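Long-range contact in transcriptional activator HlyU (Vibrio cholerae, PDB 4OOI), which binds DNA as an ArsR-type transcription factor and up-regulates the hemolysin gene hlyA, and may promote expression of other virulence determinants: residues B[43-48]-B[89-94]. Residues are numbered along the deposited sequence; the frame is centred on the assembly and turned at random.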
# COMPACT_ATOMS: atom_id res chain seq x y z
N MET B 43 -8.90 10.46 6.33
CA MET B 43 -9.91 11.26 7.01
C MET B 43 -10.99 10.39 7.66
O MET B 43 -11.65 10.81 8.60
CB MET B 43 -10.56 12.26 6.04
CG MET B 43 -9.62 13.35 5.56
SD MET B 43 -10.44 14.51 4.46
CE MET B 43 -11.12 13.39 3.25
N LEU B 44 -11.16 9.18 7.14
CA LEU B 44 -12.16 8.26 7.66
C LEU B 44 -11.64 7.44 8.83
O LEU B 44 -12.35 6.61 9.39
CB LEU B 44 -12.66 7.32 6.55
CG LEU B 44 -13.50 7.95 5.44
CD1 LEU B 44 -13.90 6.91 4.41
CD2 LEU B 44 -14.72 8.64 6.02
N LEU B 45 -10.39 7.69 9.21
CA LEU B 45 -9.77 6.99 10.33
C LEU B 45 -10.34 7.49 11.66
O LEU B 45 -10.28 8.68 11.95
CB LEU B 45 -8.26 7.16 10.31
CG LEU B 45 -7.49 6.46 11.43
CD1 LEU B 45 -7.75 4.97 11.40
CD2 LEU B 45 -6.00 6.75 11.33
N ASP B 46 -10.88 6.56 12.45
CA ASP B 46 -11.54 6.88 13.72
C ASP B 46 -12.62 7.94 13.51
O ASP B 46 -12.84 8.79 14.36
CB ASP B 46 -10.52 7.37 14.76
CG ASP B 46 -9.43 6.35 15.03
OD1 ASP B 46 -8.25 6.75 15.11
OD2 ASP B 46 -9.76 5.15 15.16
N ASN B 47 -13.29 7.86 12.36
CA ASN B 47 -14.22 8.90 11.95
C ASN B 47 -15.32 8.38 11.05
O ASN B 47 -15.16 7.35 10.39
CB ASN B 47 -13.45 10.01 11.23
CG ASN B 47 -13.63 11.37 11.89
OD1 ASN B 47 -14.74 11.77 12.23
ND2 ASN B 47 -12.52 12.08 12.07
N GLU B 48 -16.44 9.09 11.02
CA GLU B 48 -17.53 8.78 10.10
C GLU B 48 -17.94 10.04 9.36
O GLU B 48 -18.59 10.92 9.92
CB GLU B 48 -18.73 8.19 10.85
CG GLU B 48 -19.90 7.85 9.95
CD GLU B 48 -20.91 6.94 10.62
OE1 GLU B 48 -20.69 6.58 11.80
OE2 GLU B 48 -21.92 6.59 9.97
N TYR B 89 -19.71 7.42 5.33
CA TYR B 89 -18.65 6.48 5.02
C TYR B 89 -17.74 6.26 6.22
O TYR B 89 -17.49 7.17 7.00
CB TYR B 89 -17.82 7.00 3.84
CG TYR B 89 -18.51 6.92 2.49
CD1 TYR B 89 -19.64 7.68 2.22
CD2 TYR B 89 -18.02 6.10 1.49
CE1 TYR B 89 -20.27 7.61 0.99
CE2 TYR B 89 -18.64 6.02 0.25
CZ TYR B 89 -19.76 6.77 0.01
OH TYR B 89 -20.38 6.70 -1.22
N THR B 90 -17.26 5.03 6.37
CA THR B 90 -16.31 4.68 7.42
C THR B 90 -15.30 3.69 6.86
O THR B 90 -15.47 3.16 5.77
CB THR B 90 -17.00 4.01 8.62
OG1 THR B 90 -17.95 3.05 8.15
CG2 THR B 90 -17.71 5.04 9.47
N LEU B 91 -14.23 3.44 7.62
CA LEU B 91 -13.28 2.41 7.24
C LEU B 91 -13.87 1.05 7.59
O LEU B 91 -14.51 0.89 8.63
CB LEU B 91 -11.94 2.62 7.94
CG LEU B 91 -11.17 3.88 7.54
CD1 LEU B 91 -9.77 3.87 8.14
CD2 LEU B 91 -11.11 4.01 6.03
N SER B 92 -13.65 0.07 6.72
CA SER B 92 -14.29 -1.24 6.86
C SER B 92 -13.53 -2.18 7.79
O SER B 92 -13.78 -2.23 8.99
CB SER B 92 -14.48 -1.89 5.49
OG SER B 92 -13.23 -2.15 4.87
N SER B 93 -12.59 -2.93 7.22
CA SER B 93 -11.90 -4.00 7.94
C SER B 93 -10.79 -3.48 8.85
O SER B 93 -10.40 -2.32 8.77
CB SER B 93 -11.33 -5.02 6.96
OG SER B 93 -10.30 -4.45 6.17
N THR B 94 -10.29 -4.36 9.71
CA THR B 94 -9.22 -4.02 10.64
C THR B 94 -7.88 -3.84 9.93
O THR B 94 -7.04 -3.06 10.37
CB THR B 94 -9.07 -5.09 11.74
OG1 THR B 94 -8.84 -6.37 11.14
CG2 THR B 94 -10.32 -5.15 12.60
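E48 draws alongside the strand that ends at L91, its CA 5.0 Å from the CA of T90, just after the type II beta turn of L44 to N47 has reversed the chain leaving helix 35-43. No conventional hydrogen bond joins the two segments; a CA-H...O contact from E48 CA to Y89 O (3.5 Å) comes just ahead of the regular pairing, in which Y89 bonds through its backbone to L49. L44 points its side chain at the strand and packs on Y89 and L91. With CG beside its backbone N (chi1 -69°), it sets CD2 3.3 Å from Y89 O and CD1 against Y89 CB, while its CB meets L91 CD2 at 3.7 Å. L91 lies along the start of the turn: its CG sits 3.5 Å from L44 O, and the CD1 branch lies near L45 CA and, more loosely, L45 CD1. At the more open margin, E48 passes its CB and CG over the methyl CG2 of T90, each at 3.6 Å. The extended chain of E48, with CG anti to the backbone N (chi1 180°), carries the carboxylate onward to a salt bridge between OE2 and R81 NE on strand 78-83. Largely apolar packing thus joins the helix-to-strand turn to the beta hairpin, whose strand 86-91 pairs with the short strand 49-50, as in the winged helix-turn-helix fold of ArsR-family regulators.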